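Local coordinates for hypothetical protein aq_1447 (Aquifex aeolicus, PDB 1YVU) that uses short single-stranded DNA guides to bind complementary RNA targets and cleave them, with magnesium as the preferred metal for this cleavage, at residues N317-N329 and N483-V495. Residues are numbered along the deposited sequence; the frame is centred on the assembly and turned at random.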
ATOM      1  N   ASN A 317      17.821   5.900 -17.066  1.00 39.18           N
ATOM      2  CA  ASN A 317      18.976   5.096 -16.702  1.00 40.61           C
ATOM      3  C   ASN A 317      19.356   5.475 -15.293  1.00 41.40           C
ATOM      4  O   ASN A 317      19.068   6.579 -14.801  1.00 39.92           O
ATOM      5  CB  ASN A 317      20.154   5.268 -17.671  1.00 45.07           C
ATOM      6  CG  ASN A 317      19.916   4.565 -19.009  1.00 60.08           C
ATOM      7  OD1 ASN A 317      19.909   3.332 -19.088  1.00 56.92           O
ATOM      8  ND2 ASN A 317      19.706   5.354 -20.065  1.00 58.30           N
ATOM      9  N   PHE A 318      19.866   4.480 -14.604  1.00 36.43           N
ATOM     10  CA  PHE A 318      20.277   4.646 -13.240  1.00 34.14           C
ATOM     11  C   PHE A 318      21.616   3.953 -13.084  1.00 29.16           C
ATOM     12  O   PHE A 318      21.977   3.133 -13.934  1.00 28.50           O
ATOM     13  CB  PHE A 318      19.206   4.067 -12.312  1.00 28.39           C
ATOM     14  CG  PHE A 318      18.852   2.619 -12.591  1.00 28.78           C
ATOM     15  CD1 PHE A 318      19.488   1.571 -11.887  1.00 30.41           C
ATOM     16  CD2 PHE A 318      17.865   2.290 -13.531  1.00 28.08           C
ATOM     17  CE1 PHE A 318      19.144   0.220 -12.117  1.00 24.60           C
ATOM     18  CE2 PHE A 318      17.518   0.941 -13.764  1.00 34.50           C
ATOM     19  CZ  PHE A 318      18.168  -0.089 -13.052  1.00 26.53           C
ATOM     20  N   LYS A 319      22.327   4.267 -12.001  1.00 28.56           N
ATOM     21  CA  LYS A 319      23.617   3.665 -11.719  1.00 27.26           C
ATOM     22  C   LYS A 319      23.437   2.264 -11.097  1.00 32.41           C
ATOM     23  O   LYS A 319      23.190   2.115  -9.902  1.00 37.47           O
ATOM     24  CB  LYS A 319      24.420   4.574 -10.807  1.00 24.18           C
ATOM     25  CG  LYS A 319      24.665   5.987 -11.315  1.00 27.31           C
ATOM     26  CD  LYS A 319      25.587   6.040 -12.544  1.00 40.73           C
ATOM     27  CE  LYS A 319      25.895   7.499 -12.954  1.00 48.62           C
ATOM     28  NZ  LYS A 319      26.842   7.665 -14.119  1.00 49.49           N
ATOM     29  N   ASP A 320      23.497   1.242 -11.942  1.00 34.65           N
ATOM     30  CA  ASP A 320      23.315  -0.148 -11.515  1.00 33.07           C
ATOM     31  C   ASP A 320      24.588  -0.913 -11.207  1.00 31.98           C
ATOM     32  O   ASP A 320      24.539  -2.074 -10.789  1.00 30.12           O
ATOM     33  CB  ASP A 320      22.491  -0.935 -12.544  1.00 43.28           C
ATOM     34  CG  ASP A 320      22.740  -0.495 -13.984  1.00 47.41           C
ATOM     35  OD1 ASP A 320      23.812   0.095 -14.285  1.00 53.52           O
ATOM     36  OD2 ASP A 320      21.835  -0.729 -14.816  1.00 53.82           O
ATOM     37  N   THR A 321      25.722  -0.249 -11.388  1.00 31.68           N
ATOM     38  CA  THR A 321      27.007  -0.876 -11.152  1.00 26.01           C
ATOM     39  C   THR A 321      27.287  -1.054  -9.681  1.00 32.51           C
ATOM     40  O   THR A 321      27.224  -0.103  -8.889  1.00 30.92           O
ATOM     41  CB  THR A 321      28.163  -0.120 -11.840  1.00 25.58           C
ATOM     42  OG1 THR A 321      27.885  -0.026 -13.249  1.00 26.62           O
ATOM     43  CG2 THR A 321      29.489  -0.869 -11.638  1.00 14.14           C
ATOM     44  N   VAL A 322      27.523  -2.318  -9.349  1.00 32.08           N
ATOM     45  CA  VAL A 322      27.850  -2.762  -8.009  1.00 32.59           C
ATOM     46  C   VAL A 322      29.278  -3.328  -7.952  1.00 29.25           C
ATOM     47  O   VAL A 322      29.829  -3.746  -8.969  1.00 30.43           O
ATOM     48  CB  VAL A 322      26.845  -3.839  -7.539  1.00 29.00           C
ATOM     49  CG1 VAL A 322      25.402  -3.329  -7.663  1.00 26.57           C
ATOM     50  CG2 VAL A 322      27.053  -5.183  -8.293  1.00 27.15           C
ATOM     51  N   LEU A 323      29.859  -3.356  -6.760  1.00 31.77           N
ATOM     52  CA  LEU A 323      31.205  -3.887  -6.575  1.00 38.43           C
ATOM     53  C   LEU A 323      31.400  -4.626  -5.256  1.00 36.64           C
ATOM     54  O   LEU A 323      30.708  -4.344  -4.287  1.00 32.28           O
ATOM     55  CB  LEU A 323      32.268  -2.785  -6.751  1.00 33.28           C
ATOM     56  CG  LEU A 323      32.214  -1.351  -6.198  1.00 31.95           C
ATOM     57  CD1 LEU A 323      32.062  -1.266  -4.677  1.00 29.56           C
ATOM     58  CD2 LEU A 323      33.494  -0.643  -6.642  1.00 33.12           C
ATOM     59  N   ASP A 324      32.347  -5.562  -5.230  1.00 39.85           N
ATOM     60  CA  ASP A 324      32.656  -6.334  -4.022  1.00 44.83           C
ATOM     61  C   ASP A 324      33.797  -5.708  -3.176  1.00 49.44           C
ATOM     62  O   ASP A 324      34.156  -4.540  -3.392  1.00 53.30           O
ATOM     63  CB  ASP A 324      32.912  -7.813  -4.370  1.00 40.16           C
ATOM     64  CG  ASP A 324      34.260  -8.066  -5.036  1.00 39.72           C
ATOM     65  OD1 ASP A 324      34.848  -7.171  -5.681  1.00 39.41           O
ATOM     66  OD2 ASP A 324      34.730  -9.200  -4.910  1.00 38.88           O
ATOM     67  N   ALA A 325      34.318  -6.460  -2.195  1.00 47.59           N
ATOM     68  CA  ALA A 325      35.385  -5.986  -1.301  1.00 48.50           C
ATOM     69  C   ALA A 325      36.719  -5.824  -1.979  1.00 49.35           C
ATOM     70  O   ALA A 325      37.570  -5.071  -1.498  1.00 51.84           O
ATOM     71  CB  ALA A 325      35.522  -6.881  -0.119  1.00 52.32           C
ATOM     72  N   LYS A 326      36.908  -6.560  -3.072  1.00 58.43           N
ATOM     73  CA  LYS A 326      38.137  -6.462  -3.844  1.00 62.84           C
ATOM     74  C   LYS A 326      37.977  -5.348  -4.897  1.00 60.68           C
ATOM     75  O   LYS A 326      38.961  -4.717  -5.336  1.00 62.01           O
ATOM     76  CB  LYS A 326      38.518  -7.807  -4.472  1.00 63.91           C
ATOM     77  CG  LYS A 326      39.967  -8.167  -4.144  1.00 68.00           C
ATOM     78  CD  LYS A 326      40.555  -9.292  -4.973  1.00 66.31           C
ATOM     79  CE  LYS A 326      42.072  -9.335  -4.808  1.00 65.74           C
ATOM     80  NZ  LYS A 326      42.646 -10.403  -5.661  1.00 66.40           N
ATOM     81  N   GLY A 327      36.718  -5.067  -5.222  1.00 56.82           N
ATOM     82  CA  GLY A 327      36.407  -4.023  -6.169  1.00 51.45           C
ATOM     83  C   GLY A 327      36.099  -4.484  -7.569  1.00 51.46           C
ATOM     84  O   GLY A 327      36.402  -3.745  -8.500  1.00 50.83           O
ATOM     85  N   LYS A 328      35.517  -5.676  -7.731  1.00 49.16           N
ATOM     86  CA  LYS A 328      35.155  -6.171  -9.066  1.00 54.54           C
ATOM     87  C   LYS A 328      33.852  -5.508  -9.516  1.00 52.81           C
ATOM     88  O   LYS A 328      32.866  -5.536  -8.801  1.00 45.94           O
ATOM     89  CB  LYS A 328      35.043  -7.704  -9.091  1.00 62.92           C
ATOM     90  CG  LYS A 328      36.346  -8.430  -9.477  1.00 74.07           C
ATOM     91  CD  LYS A 328      36.235  -9.954  -9.331  1.00 73.46           C
ATOM     92  CE  LYS A 328      37.626 -10.626  -9.363  1.00 88.84           C
ATOM     93  NZ  LYS A 328      37.635 -12.051  -8.864  1.00 87.19           N
ATOM     94  N   ASN A 329      33.887  -4.868 -10.684  1.00 52.91           N
ATOM     95  CA  ASN A 329      32.737  -4.152 -11.218  1.00 55.05           C
ATOM     96  C   ASN A 329      31.999  -4.958 -12.246  1.00 56.93           C
ATOM     97  O   ASN A 329      32.622  -5.651 -13.049  1.00 62.66           O
ATOM     98  CB  ASN A 329      33.158  -2.858 -11.939  1.00 56.41           C
ATOM     99  CG  ASN A 329      34.394  -2.201 -11.345  1.00 66.61           C
ATOM    100  OD1 ASN A 329      34.601  -2.219 -10.131  1.00 72.60           O
ATOM    101  ND2 ASN A 329      35.213  -1.588 -12.208  1.00 70.58           N
ATOM    102  N   ASN A 483      27.335  -9.222   6.047  1.00 27.29           N
ATOM    103  CA  ASN A 483      28.451  -9.591   5.188  1.00 23.91           C
ATOM    104  C   ASN A 483      27.979  -9.462   3.740  1.00 25.01           C
ATOM    105  O   ASN A 483      28.018 -10.408   2.958  1.00 19.99           O
ATOM    106  CB  ASN A 483      28.905 -11.013   5.533  1.00 26.34           C
ATOM    107  CG  ASN A 483      29.080 -11.232   7.050  1.00 26.39           C
ATOM    108  OD1 ASN A 483      30.057 -10.796   7.637  1.00 36.67           O
ATOM    109  ND2 ASN A 483      28.123 -11.892   7.673  1.00 26.89           N
ATOM    110  N   ILE A 484      27.535  -8.246   3.408  1.00 22.33           N
ATOM    111  CA  ILE A 484      27.001  -7.883   2.100  1.00 23.09           C
ATOM    112  C   ILE A 484      27.906  -8.258   0.908  1.00 25.20           C
ATOM    113  O   ILE A 484      29.105  -7.953   0.897  1.00 26.52           O
ATOM    114  CB  ILE A 484      26.558  -6.383   2.060  1.00 23.37           C
ATOM    115  CG1 ILE A 484      27.727  -5.437   2.347  1.00 23.88           C
ATOM    116  CG2 ILE A 484      25.402  -6.150   3.054  1.00 17.60           C
ATOM    117  CD1 ILE A 484      27.557  -4.059   1.728  1.00 13.79           C
ATOM    118  N   PRO A 485      27.343  -8.946  -0.102  1.00 27.28           N
ATOM    119  CA  PRO A 485      28.109  -9.365  -1.285  1.00 30.20           C
ATOM    120  C   PRO A 485      28.730  -8.269  -2.134  1.00 26.26           C
ATOM    121  O   PRO A 485      29.836  -8.419  -2.681  1.00 24.62           O
ATOM    122  CB  PRO A 485      27.084 -10.172  -2.085  1.00 28.25           C
ATOM    123  CG  PRO A 485      25.769  -9.598  -1.646  1.00 33.29           C
ATOM    124  CD  PRO A 485      25.943  -9.398  -0.200  1.00 26.90           C
ATOM    125  N   TYR A 486      28.012  -7.164  -2.201  1.00 21.78           N
ATOM    126  CA  TYR A 486      28.414  -6.031  -2.992  1.00 22.40           C
ATOM    127  C   TYR A 486      27.708  -4.784  -2.500  1.00 26.94           C
ATOM    128  O   TYR A 486      26.786  -4.868  -1.670  1.00 23.40           O
ATOM    129  CB  TYR A 486      28.052  -6.289  -4.474  1.00 20.57           C
ATOM    130  CG  TYR A 486      26.609  -6.717  -4.723  1.00 15.14           C
ATOM    131  CD1 TYR A 486      25.571  -5.776  -4.789  1.00 18.45           C
ATOM    132  CD2 TYR A 486      26.265  -8.057  -4.834  1.00 15.37           C
ATOM    133  CE1 TYR A 486      24.232  -6.156  -4.955  1.00 22.25           C
ATOM    134  CE2 TYR A 486      24.910  -8.464  -4.995  1.00 14.34           C
ATOM    135  CZ  TYR A 486      23.906  -7.507  -5.047  1.00 16.71           C
ATOM    136  OH  TYR A 486      22.582  -7.871  -5.137  1.00 26.89           O
ATOM    137  N   LYS A 487      28.104  -3.644  -3.062  1.00 25.66           N
ATOM    138  CA  LYS A 487      27.493  -2.343  -2.778  1.00 24.14           C
ATOM    139  C   LYS A 487      27.659  -1.564  -4.051  1.00 24.37           C
ATOM    140  O   LYS A 487      28.539  -1.878  -4.849  1.00 28.04           O
ATOM    141  CB  LYS A 487      28.134  -1.598  -1.593  1.00 26.72           C
ATOM    142  CG  LYS A 487      29.566  -1.106  -1.782  1.00 32.00           C
ATOM    143  CD  LYS A 487      30.087  -0.441  -0.523  1.00 29.88           C
ATOM    144  CE  LYS A 487      31.469   0.127  -0.754  1.00 35.27           C
ATOM    145  NZ  LYS A 487      31.871   0.982   0.387  1.00 43.15           N
ATOM    146  N   LEU A 488      26.806  -0.562  -4.240  1.00 27.22           N
ATOM    147  CA  LEU A 488      26.820   0.294  -5.418  1.00 28.11           C
ATOM    148  C   LEU A 488      28.120   1.088  -5.497  1.00 35.46           C
ATOM    149  O   LEU A 488      28.741   1.376  -4.468  1.00 35.55           O
ATOM    150  CB  LEU A 488      25.611   1.238  -5.398  1.00 22.81           C
ATOM    151  CG  LEU A 488      24.229   0.613  -5.553  1.00 20.99           C
ATOM    152  CD1 LEU A 488      23.207   1.416  -4.796  1.00 15.68           C
ATOM    153  CD2 LEU A 488      23.856   0.494  -7.033  1.00 22.36           C
ATOM    154  N   LYS A 489      28.559   1.344  -6.726  1.00 37.70           N
ATOM    155  CA  LYS A 489      29.784   2.077  -7.000  1.00 33.23           C
ATOM    156  C   LYS A 489      29.517   3.568  -6.983  1.00 36.74           C
ATOM    157  O   LYS A 489      30.316   4.332  -6.475  1.00 37.40           O
ATOM    158  CB  LYS A 489      30.301   1.668  -8.373  1.00 41.97           C
ATOM    159  CG  LYS A 489      31.472   2.473  -8.916  1.00 43.48           C
ATOM    160  CD  LYS A 489      31.591   2.207 -10.380  1.00 41.47           C
ATOM    161  CE  LYS A 489      32.684   2.998 -10.990  1.00 44.57           C
ATOM    162  NZ  LYS A 489      33.570   2.071 -11.764  1.00 51.51           N
ATOM    163  N   GLU A 490      28.406   3.971  -7.584  1.00 36.62           N
ATOM    164  CA  GLU A 490      28.053   5.373  -7.659  1.00 38.62           C
ATOM    165  C   GLU A 490      26.536   5.450  -7.641  1.00 40.42           C
ATOM    166  O   GLU A 490      25.891   4.523  -8.131  1.00 48.03           O
ATOM    167  CB  GLU A 490      28.596   5.931  -8.993  1.00 37.45           C
ATOM    168  CG  GLU A 490      28.548   7.462  -9.174  1.00 50.78           C
ATOM    169  CD  GLU A 490      29.339   8.241  -8.103  1.00 62.82           C
ATOM    170  OE1 GLU A 490      30.546   7.944  -7.902  1.00 62.85           O
ATOM    171  OE2 GLU A 490      28.752   9.143  -7.453  1.00 61.36           O
ATOM    172  N   ILE A 491      25.971   6.414  -6.909  1.00 37.16           N
ATOM    173  CA  ILE A 491      24.522   6.648  -6.933  1.00 30.44           C
ATOM    174  C   ILE A 491      24.503   8.052  -7.482  1.00 34.91           C
ATOM    175  O   ILE A 491      25.243   8.912  -6.984  1.00 34.65           O
ATOM    176  CB  ILE A 491      23.844   6.674  -5.550  1.00 31.06           C
ATOM    177  CG1 ILE A 491      23.650   5.253  -5.034  1.00 26.25           C
ATOM    178  CG2 ILE A 491      22.457   7.347  -5.624  1.00 27.13           C
ATOM    179  CD1 ILE A 491      23.122   5.170  -3.605  1.00 18.74           C
ATOM    180  N   GLU A 492      23.639   8.292  -8.469  1.00 35.41           N
ATOM    181  CA  GLU A 492      23.526   9.601  -9.103  1.00 42.43           C
ATOM    182  C   GLU A 492      23.058  10.689  -8.144  1.00 43.16           C
ATOM    183  O   GLU A 492      22.003  10.522  -7.525  1.00 46.84           O
ATOM    184  CB  GLU A 492      22.558   9.535 -10.299  1.00 41.76           C
ATOM    185  CG  GLU A 492      22.525  10.809 -11.190  1.00 38.28           C
ATOM    186  CD  GLU A 492      21.554  10.714 -12.361  1.00 46.99           C
ATOM    187  OE1 GLU A 492      21.435   9.607 -12.940  1.00 53.21           O
ATOM    188  OE2 GLU A 492      20.920  11.748 -12.710  1.00 44.13           O
ATOM    189  N   GLY A 493      23.919  11.679  -7.877  1.00 37.91           N
ATOM    190  CA  GLY A 493      23.464  12.789  -7.073  1.00 32.37           C
ATOM    191  C   GLY A 493      24.015  13.450  -5.842  1.00 35.13           C
ATOM    192  O   GLY A 493      23.296  14.307  -5.313  1.00 37.45           O
ATOM    193  N   LYS A 494      25.217  13.123  -5.371  1.00 36.58           N
ATOM    194  CA  LYS A 494      25.787  13.771  -4.149  1.00 39.89           C
ATOM    195  C   LYS A 494      24.764  14.068  -3.022  1.00 37.52           C
ATOM    196  O   LYS A 494      24.240  15.182  -2.877  1.00 35.53           O
ATOM    197  CB  LYS A 494      26.558  15.051  -4.498  1.00 41.54           C
ATOM    198  CG  LYS A 494      27.785  14.847  -5.336  1.00 50.58           C
ATOM    199  CD  LYS A 494      28.237  16.185  -5.872  1.00 60.92           C
ATOM    200  CE  LYS A 494      29.156  16.016  -7.085  1.00 68.17           C
ATOM    201  NZ  LYS A 494      29.645  17.312  -7.681  1.00 69.05           N
ATOM    202  N   VAL A 495      24.360  12.991  -2.374  1.00 27.33           N
ATOM    203  CA  VAL A 495      23.416  13.021  -1.285  1.00 22.44           C
ATOM    204  C   VAL A 495      24.208  12.371  -0.182  1.00 22.76           C
ATOM    205  O   VAL A 495      24.836  11.351  -0.422  1.00 23.03           O
ATOM    206  CB  VAL A 495      22.213  12.132  -1.614  1.00 26.36           C
ATOM    207  CG1 VAL A 495      21.358  11.873  -0.361  1.00 25.15           C
ATOM    208  CG2 VAL A 495      21.400  12.729  -2.761  1.00 25.67           C
TER
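A small antiparallel sheet joins linker L2 to the PIWI domain of this Argonaute: strand 322-323 of the linker pairs with strand 487-488 of PIWI. Strand 329-330 lies on the other side of 322-323, so the linker supplies a hairpin and PIWI adds the third strand. L323 and K487 form the hydrogen-bonded pair. L323 N gives a bond to K487 O (2.8 Å), and K487 N returns one to L323 O (3.0 Å). V322 and L488 are the next, non-hydrogen-bonded pair. Beyond them K489 N donates to T321 O (2.9 Å), nearly straight at 164°.

L323 and K487 lie on one face of the sheet and cross at an angle, with L323 CD1 against K487 CG at 3.8 Å. The K487 chain then runs out extended to a salt bridge with E527. K489 lies alongside T321, its CD beside the CG2 methyl. Away from the L323-K487 pair, V322 meets the Y486 ring obliquely, its CB 3.6 Å from Y486 CD1. The ring reaches V322 because CG sits between the backbone N and carbonyl carbon of Y486 (chi1 51°). The Y486 hydroxyl is hydrogen-bonded to E475 of helix 466-480, and F339 of helix 337-342 also touches V322. With the Y486 ring cut back to an alanine, a gap is likely to open beside V322, and E475 would probably lose its hydroxyl partner.

Past the paired strands, K319 CB and CG pack over the backbone of E490 to E492. At the hairpin turn, D324 turns its carboxylate back onto the linker chain. Its OD1 accepts a nearly straight bond from K328 N (2.6 Å, 174°) and a weak one from G327 N, while OD2 accepts from R344 N.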